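Local atomic coordinates of monalysin (Pseudomonas entomophila, PDB entry 4MKO), a protein that forms beta-barrel pores in host membranes, lysing cells and damaging the Drosophila intestine as a virulence factor of its bacterium. Residues A148-S153 and D175-S180; G44-G49 and G155-N160; G49-P54 and F224-Y229; V91-S96 and A159-Y164. All blocks are in the same frame, centred on the assembly; numbering follows the deposited sequence. Where two conformers were deposited one is given.

Contact 1 of 4, residues A148-S153 and D175-S180; sequences AHNATS and DLYYLS
A148 meets L179 in a non-hydrogen-bonded pair, its CB 3.7 Å from L179 CD2; here strand 136-151 runs antiparallel to strand 173-191 in the large mixed sheet of this aerolysin-like fold. At H149 the backbones exchange two hydrogen bonds with Y178. The imidazole lies nearly parallel to the Y178 ring, planes 13° apart, but so far displaced that the two barely overlap; instead H149 CB sits over the tyrosine face, 3.7 Å from the ring centroid, and Y178 OH, hydrogen-bonded to Y95 OH, lies above one face of the histidine, toward its rim. With CG swung beside the backbone N (chi1 -54°), the imidazole edge reaches along the sheet and NE2 meets S180 OG at 2.7 Å, while ND1 is hydrogen-bonded to T52 OG1 of the neighbouring strand 46-67. N150 points to the opposite face, lays its CB over the Y177 ring and stacks its amide there, planes 24° apart. Its ND2 donates to D175 OD2 (3.0 Å), arriving from above the carboxylate plane. A151 shares two backbone bonds with L176, A151 N to L176 O being 2.8 Å. Beyond the strand, T152 CB packs against D175 OD1, and S153 N donates to that same oxygen at 3.1 Å. Since R173 also pairs with OD1, the carboxylate is probably kept ionised, and the buried imidazole, engaged at both nitrogens, has its ring rotation fixed.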
loop_
_atom_site.group_PDB
_atom_site.type_symbol
_atom_site.label_atom_id
_atom_site.label_comp_id
_atom_site.label_asym_id
_atom_site.label_seq_id
_atom_site.Cartn_x
_atom_site.Cartn_y
_atom_site.Cartn_z
ATOM N N ALA A 148 -5.871 -3.664 3.334
ATOM C CA ALA A 148 -6.899 -4.666 3.054
ATOM C C ALA A 148 -8.220 -4.065 3.531
ATOM O O ALA A 148 -8.261 -3.344 4.543
ATOM C CB ALA A 148 -6.618 -5.972 3.797
ATOM N N HIS A 149 -9.291 -4.356 2.796
ATOM C CA HIS A 149 -10.582 -3.792 3.103
ATOM C C HIS A 149 -11.668 -4.849 3.022
ATOM O O HIS A 149 -11.606 -5.735 2.166
ATOM C CB HIS A 149 -10.927 -2.733 2.031
ATOM C CG HIS A 149 -9.909 -1.656 1.824
ATOM N ND1 HIS A 149 -9.935 -0.491 2.564
ATOM C CD2 HIS A 149 -8.852 -1.616 0.984
ATOM C CE1 HIS A 149 -8.918 0.236 2.127
ATOM N NE2 HIS A 149 -8.236 -0.402 1.184
ATOM N N ASN A 150 -12.684 -4.713 3.871
ATOM C CA ASN A 150 -13.913 -5.485 3.793
ATOM C C ASN A 150 -15.023 -4.442 3.694
ATOM O O ASN A 150 -15.384 -3.845 4.711
ATOM C CB ASN A 150 -14.168 -6.424 4.989
ATOM C CG ASN A 150 -15.596 -6.988 4.936
ATOM O OD1 ASN A 150 -16.353 -6.732 3.985
ATOM N ND2 ASN A 150 -16.012 -7.742 5.936
ATOM N N ALA A 151 -15.498 -4.187 2.476
ATOM C CA ALA A 151 -16.608 -3.265 2.211
ATOM C C ALA A 151 -17.855 -4.117 2.401
ATOM O O ALA A 151 -18.205 -4.938 1.538
ATOM C CB ALA A 151 -16.511 -2.707 0.791
ATOM N N THR A 152 -18.451 -4.000 3.597
ATOM C CA THR A 152 -19.604 -4.825 3.991
ATOM C C THR A 152 -20.805 -4.575 3.054
ATOM O O THR A 152 -21.043 -3.446 2.608
ATOM C CB THR A 152 -19.924 -4.698 5.498
ATOM O OG1 THR A 152 -20.538 -3.441 5.777
ATOM C CG2 THR A 152 -18.691 -4.914 6.390
ATOM N N SER A 153 -21.485 -5.673 2.672
ATOM C CA SER A 153 -22.651 -5.676 1.759
ATOM C C SER A 153 -22.337 -5.283 0.297
ATOM O O SER A 153 -23.228 -5.391 -0.538
ATOM C CB SER A 153 -23.796 -4.807 2.291
ATOM O OG SER A 153 -24.123 -5.149 3.625
ATOM N N ASP A 175 -20.140 -9.608 1.492
ATOM C CA ASP A 175 -19.037 -8.669 1.755
ATOM C C ASP A 175 -18.023 -8.679 0.625
ATOM O O ASP A 175 -17.892 -9.696 -0.065
ATOM C CB ASP A 175 -18.372 -9.010 3.096
ATOM C CG ASP A 175 -19.218 -8.666 4.312
ATOM O OD1 ASP A 175 -20.325 -8.118 4.132
ATOM O OD2 ASP A 175 -18.770 -8.941 5.438
ATOM N N LEU A 176 -17.314 -7.552 0.418
ATOM C CA LEU A 176 -16.322 -7.440 -0.647
ATOM C C LEU A 176 -14.935 -7.171 -0.055
ATOM O O LEU A 176 -14.728 -6.155 0.612
ATOM C CB LEU A 176 -16.717 -6.334 -1.647
ATOM C CG LEU A 176 -15.800 -6.151 -2.861
ATOM C CD1 LEU A 176 -15.812 -7.382 -3.786
ATOM C CD2 LEU A 176 -16.190 -4.910 -3.672
ATOM N N TYR A 177 -13.992 -8.084 -0.311
ATOM C CA TYR A 177 -12.629 -7.982 0.187
ATOM C C TYR A 177 -11.732 -7.608 -0.962
ATOM O O TYR A 177 -11.788 -8.239 -2.013
ATOM C CB TYR A 177 -12.147 -9.322 0.775
ATOM C CG TYR A 177 -12.774 -9.664 2.106
ATOM C CD1 TYR A 177 -14.073 -10.161 2.180
ATOM C CD2 TYR A 177 -12.064 -9.502 3.294
ATOM C CE1 TYR A 177 -14.662 -10.460 3.410
ATOM C CE2 TYR A 177 -12.632 -9.825 4.527
ATOM C CZ TYR A 177 -13.934 -10.300 4.578
ATOM O OH TYR A 177 -14.485 -10.645 5.780
ATOM N N TYR A 178 -10.907 -6.584 -0.770
ATOM C CA TYR A 178 -9.984 -6.143 -1.810
ATOM C C TYR A 178 -8.814 -5.392 -1.156
ATOM O O TYR A 178 -8.877 -5.075 0.041
ATOM C CB TYR A 178 -10.717 -5.242 -2.856
ATOM C CG TYR A 178 -11.131 -3.909 -2.268
ATOM C CD1 TYR A 178 -12.289 -3.793 -1.497
ATOM C CD2 TYR A 178 -10.316 -2.782 -2.400
ATOM C CE1 TYR A 178 -12.657 -2.576 -0.922
ATOM C CE2 TYR A 178 -10.658 -1.570 -1.800
ATOM C CZ TYR A 178 -11.840 -1.467 -1.079
ATOM O OH TYR A 178 -12.153 -0.288 -0.439
ATOM N N LEU A 179 -7.762 -5.100 -1.940
ATOM C CA LEU A 179 -6.650 -4.298 -1.437
ATOM C C LEU A 179 -6.606 -2.968 -2.169
ATOM O O LEU A 179 -6.957 -2.899 -3.341
ATOM C CB LEU A 179 -5.283 -4.990 -1.651
ATOM C CG LEU A 179 -5.104 -6.436 -1.168
ATOM C CD1 LEU A 179 -3.654 -6.902 -1.434
ATOM C CD2 LEU A 179 -5.422 -6.578 0.323
ATOM N N SER A 180 -6.082 -1.928 -1.495
ATOM C CA SER A 180 -5.806 -0.646 -2.125
ATOM C C SER A 180 -4.394 -0.251 -1.760
ATOM O O SER A 180 -3.800 -0.832 -0.847
ATOM C CB SER A 180 -6.791 0.432 -1.694
ATOM O OG SER A 180 -6.487 0.962 -0.422
#

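Contact 2 of 4, residues G44-G49 and G155-N160; sequences GKQNWG and GRQNAN
The indole of W48 meets two side-chain amides of the 155-160 loop in direct van der Waals contacts. Q157 NE2 comes to the indole's rim in the ring plane, 3.6 Å from CH2, with the amide turned 80° from the ring. N158 ND2 approaches obliquely, 3.5 Å from W48 NE1; both nitrogens are donors, so the closeness is not a bond, and W48 NE1 gives its hydrogen to I43 O. With CG beside the backbone N (chi1 -64°), N158 also brings OD1 to within 3.5 Å of G44 CA.

Water supplies the polar links. One molecule accepts from K45 N at 3.0 Å and from N158 ND2, and lies in the indole plane at its edge. Two others both donate to Q46 OE1; the first goes on to donate to Q157 OE1 (2.7 Å), whereas the second accepts from Q157 NE2 (2.8 Å). The two glutamine amides are thus joined through both ends of Q157, although their nearest direct approach, Q46 OE1 to Q157 NE2, is 4.4 Å.

Within the strand, Q46 NE2 donates to N47 O at 3.0 Å, with that oxygen in the amide plane, while Q46 CG rests on one face of the indole. The contact joins the beta-hairpin turn between strands 29-43 and 46-67, with the first residues of the latter, to the loop between strands 136-151 and 165-170. This is a solvent-mediated seam: the indole offers its rim to the loop, and waters link polar groups that do not bond directly, two donors in one case and glutamine amides too far apart in the other.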
loop_
_atom_site.group_PDB
_atom_site.type_symbol
_atom_site.label_atom_id
_atom_site.label_comp_id
_atom_site.label_asym_id
_atom_site.label_seq_id
_atom_site.Cartn_x
_atom_site.Cartn_y
_atom_site.Cartn_z
ATOM N N GLY A 44 -18.489 2.009 -6.627
ATOM C CA GLY A 44 -19.517 1.837 -7.648
ATOM C C GLY A 44 -20.541 2.946 -7.690
ATOM O O GLY A 44 -20.356 3.935 -8.404
ATOM N N LYS A 45 -21.624 2.782 -6.931
ATOM C CA LYS A 45 -22.726 3.746 -6.919
ATOM C C LYS A 45 -23.043 4.323 -5.540
ATOM O O LYS A 45 -23.933 5.172 -5.452
ATOM C CB LYS A 45 -23.994 3.103 -7.543
ATOM C CG LYS A 45 -23.863 2.771 -9.027
ATOM C CD LYS A 45 -25.158 2.200 -9.600
ATOM C CE LYS A 45 -24.983 0.786 -10.094
ATOM N NZ LYS A 45 -26.244 0.238 -10.658
ATOM N N GLN A 46 -22.352 3.875 -4.461
ATOM C CA GLN A 46 -22.642 4.338 -3.101
ATOM C C GLN A 46 -21.499 4.118 -2.096
ATOM O O GLN A 46 -20.535 3.410 -2.390
ATOM C CB GLN A 46 -23.909 3.629 -2.553
ATOM C CG GLN A 46 -23.684 2.127 -2.310
ATOM C CD GLN A 46 -24.812 1.455 -1.586
ATOM O OE1 GLN A 46 -25.809 1.066 -2.191
ATOM N NE2 GLN A 46 -24.652 1.243 -0.290
ATOM N N ASN A 47 -21.686 4.654 -0.879
ATOM C CA ASN A 47 -20.804 4.430 0.256
ATOM C C ASN A 47 -21.143 3.092 0.886
ATOM O O ASN A 47 -22.322 2.714 1.003
ATOM C CB ASN A 47 -20.953 5.529 1.301
ATOM C CG ASN A 47 -20.123 6.741 0.973
ATOM O OD1 ASN A 47 -18.946 6.641 0.588
ATOM N ND2 ASN A 47 -20.731 7.910 1.082
ATOM N N TRP A 48 -20.109 2.386 1.310
ATOM C CA TRP A 48 -20.254 1.116 2.009
ATOM C C TRP A 48 -19.497 1.209 3.316
ATOM O O TRP A 48 -18.401 1.777 3.336
ATOM C CB TRP A 48 -19.683 -0.050 1.169
ATOM C CG TRP A 48 -20.254 -0.166 -0.214
ATOM C CD1 TRP A 48 -19.729 0.346 -1.358
ATOM C CD2 TRP A 48 -21.490 -0.808 -0.587
ATOM N NE1 TRP A 48 -20.533 0.033 -2.432
ATOM C CE2 TRP A 48 -21.619 -0.678 -1.987
ATOM C CE3 TRP A 48 -22.459 -1.547 0.122
ATOM C CZ2 TRP A 48 -22.709 -1.202 -2.691
ATOM C CZ3 TRP A 48 -23.541 -2.074 -0.582
ATOM C CH2 TRP A 48 -23.657 -1.897 -1.966
ATOM N N GLY A 49 -20.062 0.634 4.367
ATOM C CA GLY A 49 -19.432 0.538 5.678
ATOM C C GLY A 49 -18.287 -0.439 5.522
ATOM O O GLY A 49 -18.522 -1.625 5.268
ATOM N N GLY A 155 -20.498 -6.738 -2.052
ATOM C CA GLY A 155 -20.184 -7.871 -2.926
ATOM C C GLY A 155 -21.192 -8.285 -3.979
ATOM O O GLY A 155 -20.806 -8.898 -4.973
ATOM N N ARG A 156 -22.485 -7.993 -3.774
ATOM C CA ARG A 156 -23.508 -8.353 -4.772
ATOM C C ARG A 156 -23.420 -7.439 -5.987
ATOM O O ARG A 156 -23.505 -7.916 -7.112
ATOM C CB ARG A 156 -24.929 -8.282 -4.185
ATOM C CG ARG A 156 -25.298 -9.462 -3.325
ATOM C CD ARG A 156 -26.805 -9.654 -3.288
ATOM N NE ARG A 156 -27.165 -10.912 -2.633
ATOM C CZ ARG A 156 -27.420 -11.038 -1.335
ATOM N NH1 ARG A 156 -27.362 -9.980 -0.533
ATOM N NH2 ARG A 156 -27.738 -12.224 -0.827
ATOM N N GLN A 157 -23.195 -6.134 -5.751
ATOM C CA GLN A 157 -23.136 -5.105 -6.787
ATOM C C GLN A 157 -21.759 -4.803 -7.322
ATOM O O GLN A 157 -21.651 -4.290 -8.433
ATOM C CB GLN A 157 -23.784 -3.812 -6.275
ATOM C CG GLN A 157 -25.276 -3.977 -5.986
ATOM C CD GLN A 157 -25.880 -2.719 -5.427
ATOM O OE1 GLN A 157 -25.913 -1.670 -6.082
ATOM N NE2 GLN A 157 -26.387 -2.805 -4.208
ATOM N N ASN A 158 -20.705 -5.088 -6.544
ATOM C CA ASN A 158 -19.352 -4.728 -6.941
ATOM C C ASN A 158 -18.368 -5.892 -7.003
ATOM O O ASN A 158 -17.181 -5.678 -6.778
ATOM C CB ASN A 158 -18.822 -3.603 -6.027
ATOM C CG ASN A 158 -19.611 -2.330 -6.176
ATOM O OD1 ASN A 158 -19.544 -1.669 -7.213
ATOM N ND2 ASN A 158 -20.460 -2.034 -5.206
ATOM N N ALA A 159 -18.822 -7.096 -7.415
ATOM C CA ALA A 159 -17.943 -8.268 -7.543
ATOM C C ALA A 159 -16.850 -8.110 -8.622
ATOM O O ALA A 159 -15.860 -8.848 -8.591
ATOM C CB ALA A 159 -18.773 -9.521 -7.810
ATOM N N ASN A 160 -17.019 -7.148 -9.562
ATOM C CA ASN A 160 -16.052 -6.865 -10.637
ATOM C C ASN A 160 -15.408 -5.470 -10.547
ATOM O O ASN A 160 -14.747 -5.033 -11.498
ATOM C CB ASN A 160 -16.705 -7.073 -12.004
ATOM C CG ASN A 160 -17.025 -8.521 -12.259
ATOM O OD1 ASN A 160 -16.134 -9.368 -12.360
ATOM N ND2 ASN A 160 -18.304 -8.846 -12.292
HETATM O O HOH W 1 -22.563 0.039 -6.040
HETATM O O HOH W 2 -25.456 0.706 -4.844
HETATM O O HOH W 3 -27.632 -0.925 -2.537
#

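Contact 3 of 4, residues G49-P54 and F224-Y229; sequences GTYTRP and FDWSAY
An aromatic cluster joins strand 46-67 to a short 3-10 turn, 226-228, near the C-terminus, and Y51 is its centre. The six-membered ring of W226 stands edge-on to the Y51 face in a T-shaped stack, centroids 4.8 Å apart and planes at 79°, with W226 CE3 over the middle of the tyrosine. Y51 CG lies beside the backbone N (chi1 -69°), which carries the ring into the bend of the turn: A228 CB borders its edge, 4.3 Å from CD2, and Y229 CB packs 3.3 Å from Y51 OH. F224 lies beside it, its CB on one face of the W226 indole, its CD2 4.0 Å from Y51 CB and equally near R53 CG. Beyond that apolar stem R53 grips P54 O side-on with NE (2.9 Å) and NH2, the oxygen lying in the guanidinium plane. The turn itself is shaped by D225, whose OD1 accepts from S227 N in an Asx turn and from S227 OG at 2.7 Å. R234 pairs with the other carboxylate oxygen. Around the cluster, strand 136-151 touches F224 through A148 and W226 through N150, T36 of strand 29-43 touches R53, and Y38 meets Y229 edge-to-face.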
loop_
_atom_site.group_PDB
_atom_site.type_symbol
_atom_site.label_atom_id
_atom_site.label_comp_id
_atom_site.label_asym_id
_atom_site.label_seq_id
_atom_site.Cartn_x
_atom_site.Cartn_y
_atom_site.Cartn_z
ATOM N N GLY A 49 -20.062 0.634 4.367
ATOM C CA GLY A 49 -19.432 0.538 5.678
ATOM C C GLY A 49 -18.287 -0.439 5.522
ATOM O O GLY A 49 -18.522 -1.625 5.268
ATOM N N THR A 50 -17.050 0.054 5.657
ATOM C CA THR A 50 -15.854 -0.734 5.350
ATOM C C THR A 50 -14.851 -0.850 6.471
ATOM O O THR A 50 -14.498 0.159 7.078
ATOM C CB THR A 50 -15.195 -0.135 4.097
ATOM O OG1 THR A 50 -16.154 0.016 3.049
ATOM C CG2 THR A 50 -13.976 -0.927 3.611
ATOM N N TYR A 51 -14.335 -2.074 6.700
ATOM C CA TYR A 51 -13.250 -2.290 7.652
ATOM C C TYR A 51 -11.966 -2.137 6.837
ATOM O O TYR A 51 -11.872 -2.705 5.742
ATOM C CB TYR A 51 -13.292 -3.701 8.267
ATOM C CG TYR A 51 -14.462 -3.950 9.198
ATOM C CD1 TYR A 51 -15.674 -4.442 8.714
ATOM C CD2 TYR A 51 -14.349 -3.718 10.570
ATOM C CE1 TYR A 51 -16.751 -4.685 9.571
ATOM C CE2 TYR A 51 -15.425 -3.937 11.433
ATOM C CZ TYR A 51 -16.620 -4.431 10.929
ATOM O OH TYR A 51 -17.666 -4.659 11.786
ATOM N N THR A 52 -10.989 -1.374 7.349
ATOM C CA THR A 52 -9.713 -1.190 6.652
ATOM C C THR A 52 -8.571 -1.415 7.607
ATOM O O THR A 52 -8.636 -0.956 8.737
ATOM C CB THR A 52 -9.630 0.251 6.073
ATOM O OG1 THR A 52 -10.617 0.401 5.068
ATOM C CG2 THR A 52 -8.246 0.590 5.482
ATOM N N ARG A 53 -7.490 -2.072 7.149
ATOM C CA ARG A 53 -6.282 -2.175 7.964
ATOM C C ARG A 53 -5.072 -2.167 7.039
ATOM O O ARG A 53 -5.180 -2.671 5.917
ATOM C CB ARG A 53 -6.277 -3.423 8.886
ATOM C CG ARG A 53 -6.328 -4.767 8.145
ATOM C CD ARG A 53 -5.703 -5.880 8.997
ATOM N NE ARG A 53 -4.253 -5.681 9.121
ATOM C CZ ARG A 53 -3.453 -6.334 9.965
ATOM N NH1 ARG A 53 -3.949 -7.259 10.789
ATOM N NH2 ARG A 53 -2.157 -6.069 9.993
ATOM N N PRO A 54 -3.912 -1.638 7.489
ATOM C CA PRO A 54 -2.701 -1.755 6.649
ATOM C C PRO A 54 -2.273 -3.211 6.660
ATOM O O PRO A 54 -2.443 -3.881 7.686
ATOM C CB PRO A 54 -1.639 -0.890 7.387
ATOM C CG PRO A 54 -2.356 -0.229 8.544
ATOM C CD PRO A 54 -3.604 -1.043 8.810
ATOM N N PHE A 224 -8.497 -9.281 10.156
ATOM C CA PHE A 224 -9.145 -8.008 10.452
ATOM C C PHE A 224 -9.564 -8.052 11.913
ATOM O O PHE A 224 -9.936 -9.119 12.440
ATOM C CB PHE A 224 -10.397 -7.827 9.623
ATOM C CG PHE A 224 -10.153 -7.424 8.197
ATOM C CD1 PHE A 224 -9.972 -8.383 7.210
ATOM C CD2 PHE A 224 -10.108 -6.081 7.834
ATOM C CE1 PHE A 224 -9.777 -8.008 5.878
ATOM C CE2 PHE A 224 -9.904 -5.705 6.499
ATOM C CZ PHE A 224 -9.744 -6.679 5.529
ATOM N N ASP A 225 -9.534 -6.883 12.557
ATOM C CA ASP A 225 -10.000 -6.751 13.932
ATOM C C ASP A 225 -11.426 -6.133 13.894
ATOM O O ASP A 225 -11.577 -4.910 13.812
ATOM C CB ASP A 225 -9.016 -5.919 14.763
ATOM C CG ASP A 225 -9.525 -5.559 16.151
ATOM O OD1 ASP A 225 -10.438 -6.280 16.670
ATOM O OD2 ASP A 225 -9.050 -4.550 16.707
ATOM N N TRP A 226 -12.471 -6.994 13.963
ATOM C CA TRP A 226 -13.859 -6.535 13.863
ATOM C C TRP A 226 -14.313 -5.618 15.008
ATOM O O TRP A 226 -15.326 -4.928 14.855
ATOM C CB TRP A 226 -14.834 -7.705 13.706
ATOM C CG TRP A 226 -14.413 -8.743 12.703
ATOM C CD1 TRP A 226 -14.260 -10.078 12.938
ATOM C CD2 TRP A 226 -14.174 -8.549 11.300
ATOM N NE1 TRP A 226 -13.945 -10.733 11.773
ATOM C CE2 TRP A 226 -13.858 -9.817 10.754
ATOM C CE3 TRP A 226 -14.153 -7.420 10.449
ATOM C CZ2 TRP A 226 -13.522 -9.990 9.404
ATOM C CZ3 TRP A 226 -13.844 -7.598 9.104
ATOM C CH2 TRP A 226 -13.557 -8.876 8.589
ATOM N N SER A 227 -13.559 -5.582 16.123
ATOM C CA SER A 227 -13.875 -4.701 17.260
ATOM C C SER A 227 -13.811 -3.221 16.879
ATOM O O SER A 227 -14.340 -2.388 17.622
ATOM C CB SER A 227 -12.987 -5.001 18.462
ATOM O OG SER A 227 -11.667 -4.527 18.267
ATOM N N ALA A 228 -13.208 -2.883 15.698
ATOM C CA ALA A 228 -13.193 -1.507 15.183
ATOM C C ALA A 228 -14.633 -0.954 15.147
ATOM O O ALA A 228 -14.846 0.210 15.474
ATOM C CB ALA A 228 -12.606 -1.469 13.773
ATOM N N TYR A 229 -15.629 -1.802 14.768
ATOM C CA TYR A 229 -17.028 -1.337 14.694
ATOM C C TYR A 229 -17.531 -0.769 16.036
ATOM O O TYR A 229 -18.295 0.189 16.035
ATOM C CB TYR A 229 -17.969 -2.465 14.231
ATOM C CG TYR A 229 -19.308 -1.954 13.740
ATOM C CD1 TYR A 229 -20.355 -1.715 14.629
ATOM C CD2 TYR A 229 -19.548 -1.756 12.380
ATOM C CE1 TYR A 229 -21.591 -1.244 14.183
ATOM C CE2 TYR A 229 -20.789 -1.302 11.922
ATOM C CZ TYR A 229 -21.807 -1.050 12.830
ATOM O OH TYR A 229 -23.035 -0.606 12.389
#

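Contact 4 of 4, residues V91-S96 and A159-Y164; sequences VNAKYS and ANAFAY
A161 O accepts from N92 N at 2.7 Å in a nearly straight bond (166° at the hydrogen). One residue back, N160 O receives N92 ND2 at 3.0 Å, the oxygen lying close to the plane of the asparagine amide. The side chain folds back beside its own backbone N (chi1 -55°), which lets main chain and side chain of one residue donate to two successive carbonyls of the other loop. A93 continues this approach through its methyl, CB to A161 CB 3.8 Å. The two N92 bonds fasten the chain just after helix 85-90 to the loop between strands 136-151 and 165-170. The helix side belongs to the region assigned to pore formation, so the contact probably ties that region to the body of the aerolysin-like fold in this cleaved monomer. Beneath the polar pair lies an apolar layer. In the conformer given, the V91 side chain lies beside F162, CG2 3.7 Å from F162 CE1. Y95 crosses F162 at about a right angle; the planes stand 84° apart, and Y95 CE1 lies at the phenylalanine edge, 3.6 Å from F162 CZ. F162 in turn stacks on Y178 of strand 173-191, the same tyrosine whose hydroxyl is bonded to Y95 OH.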
loop_
_atom_site.group_PDB
_atom_site.type_symbol
_atom_site.label_atom_id
_atom_site.label_comp_id
_atom_site.label_asym_id
_atom_site.label_seq_id
_atom_site.Cartn_x
_atom_site.Cartn_y
_atom_site.Cartn_z
ATOM N N VAL A 91 -8.499 -0.386 -10.851
ATOM C CA VAL A 91 -9.899 -0.327 -10.416
ATOM C C VAL A 91 -10.839 -0.119 -11.634
ATOM O O VAL A 91 -10.525 0.667 -12.523
ATOM C CB VAL A 91 -10.105 0.699 -9.257
ATOM C CG1 VAL A 91 -9.845 2.140 -9.702
ATOM C CG2 VAL A 91 -11.477 0.555 -8.603
ATOM N N ASN A 92 -11.970 -0.837 -11.671
ATOM C CA ASN A 92 -12.935 -0.760 -12.772
ATOM C C ASN A 92 -14.141 0.120 -12.458
ATOM O O ASN A 92 -14.794 0.619 -13.378
ATOM C CB ASN A 92 -13.381 -2.166 -13.180
ATOM C CG ASN A 92 -12.241 -3.097 -13.532
ATOM O OD1 ASN A 92 -11.369 -2.780 -14.351
ATOM N ND2 ASN A 92 -12.236 -4.282 -12.934
ATOM N N ALA A 93 -14.439 0.308 -11.175
ATOM C CA ALA A 93 -15.583 1.091 -10.715
ATOM C C ALA A 93 -15.165 2.448 -10.175
ATOM O O ALA A 93 -13.986 2.655 -9.855
ATOM C CB ALA A 93 -16.324 0.320 -9.631
ATOM N N LYS A 94 -16.143 3.365 -10.025
ATOM C CA LYS A 94 -15.915 4.669 -9.409
ATOM C C LYS A 94 -15.484 4.350 -7.956
ATOM O O LYS A 94 -16.070 3.473 -7.318
ATOM C CB LYS A 94 -17.213 5.505 -9.451
ATOM C CG LYS A 94 -17.052 6.957 -9.042
ATOM C CD LYS A 94 -18.376 7.699 -9.187
ATOM C CE LYS A 94 -18.387 9.022 -8.460
ATOM N NZ LYS A 94 -19.710 9.695 -8.561
ATOM N N TYR A 95 -14.402 4.985 -7.481
ATOM C CA TYR A 95 -13.852 4.683 -6.160
ATOM C C TYR A 95 -13.308 5.943 -5.501
ATOM O O TYR A 95 -12.528 6.670 -6.127
ATOM C CB TYR A 95 -12.697 3.657 -6.299
ATOM C CG TYR A 95 -12.141 3.153 -4.979
ATOM C CD1 TYR A 95 -12.750 2.099 -4.299
ATOM C CD2 TYR A 95 -10.985 3.706 -4.426
ATOM C CE1 TYR A 95 -12.248 1.637 -3.081
ATOM C CE2 TYR A 95 -10.476 3.252 -3.209
ATOM C CZ TYR A 95 -11.113 2.222 -2.533
ATOM O OH TYR A 95 -10.607 1.775 -1.327
ATOM N N SER A 96 -13.685 6.168 -4.233
ATOM C CA SER A 96 -13.185 7.309 -3.455
ATOM C C SER A 96 -13.344 7.088 -1.970
ATOM O O SER A 96 -14.241 6.360 -1.534
ATOM C CB SER A 96 -13.852 8.618 -3.888
ATOM O OG SER A 96 -15.229 8.614 -3.561
ATOM N N ALA A 159 -18.822 -7.096 -7.415
ATOM C CA ALA A 159 -17.943 -8.268 -7.543
ATOM C C ALA A 159 -16.850 -8.110 -8.622
ATOM O O ALA A 159 -15.860 -8.848 -8.591
ATOM C CB ALA A 159 -18.773 -9.521 -7.810
ATOM N N ASN A 160 -17.019 -7.148 -9.562
ATOM C CA ASN A 160 -16.052 -6.865 -10.637
ATOM C C ASN A 160 -15.408 -5.470 -10.547
ATOM O O ASN A 160 -14.747 -5.033 -11.498
ATOM C CB ASN A 160 -16.705 -7.073 -12.004
ATOM C CG ASN A 160 -17.025 -8.521 -12.259
ATOM O OD1 ASN A 160 -16.134 -9.368 -12.360
ATOM N ND2 ASN A 160 -18.304 -8.846 -12.292
ATOM N N ALA A 161 -15.590 -4.787 -9.407
ATOM C CA ALA A 161 -15.038 -3.449 -9.177
ATOM C C ALA A 161 -13.500 -3.438 -9.197
ATOM O O ALA A 161 -12.915 -2.472 -9.682
ATOM C CB ALA A 161 -15.544 -2.904 -7.848
ATOM N N PHE A 162 -12.847 -4.512 -8.679
ATOM C CA PHE A 162 -11.391 -4.557 -8.552
ATOM C C PHE A 162 -10.714 -5.652 -9.391
ATOM O O PHE A 162 -11.346 -6.654 -9.739
ATOM C CB PHE A 162 -11.005 -4.667 -7.057
ATOM C CG PHE A 162 -11.600 -3.563 -6.202
ATOM C CD1 PHE A 162 -10.995 -2.306 -6.137
ATOM C CD2 PHE A 162 -12.800 -3.757 -5.526
ATOM C CE1 PHE A 162 -11.562 -1.278 -5.371
ATOM C CE2 PHE A 162 -13.364 -2.730 -4.758
ATOM C CZ PHE A 162 -12.749 -1.495 -4.696
ATOM N N ALA A 163 -9.414 -5.458 -9.701
ATOM C CA ALA A 163 -8.604 -6.412 -10.465
ATOM C C ALA A 163 -8.542 -7.775 -9.724
ATOM O O ALA A 163 -8.591 -8.828 -10.359
ATOM C CB ALA A 163 -7.194 -5.856 -10.664
ATOM N N TYR A 164 -8.476 -7.725 -8.381
ATOM C CA TYR A 164 -8.422 -8.887 -7.489
ATOM C C TYR A 164 -9.335 -8.622 -6.313
ATOM O O TYR A 164 -9.235 -7.577 -5.662
ATOM C CB TYR A 164 -6.980 -9.120 -6.982
ATOM C CG TYR A 164 -6.015 -9.548 -8.066
ATOM C CD1 TYR A 164 -5.868 -10.888 -8.405
ATOM C CD2 TYR A 164 -5.246 -8.611 -8.754
ATOM C CE1 TYR A 164 -4.981 -11.289 -9.401
ATOM C CE2 TYR A 164 -4.363 -9.000 -9.762
ATOM C CZ TYR A 164 -4.237 -10.341 -10.084
ATOM O OH TYR A 164 -3.392 -10.741 -11.099
#

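How the contacts relate
All four contacts reach the large mixed sheet of monalysin. Contact 1 lies in it, between strands 136-151 and 173-191; contacts 2 and 3 follow one another along strand 46-67, sharing G49, with centres about 17 Å apart. Contacts 2 and 4 share A159 and N160 of the loop before strand 165-170, with centres about 9 Å apart. Contact 1 touches all three others, through T152 to G49, H149 to T52 and Y178 to Y95, whereas contacts 3 and 4 do not touch. Contacts 1, 2 and 4 cross or share segments along the chain; contacts 1 and 4 lie within the span closed by contact 3. Together they link the assigned pore-forming region to the sheet.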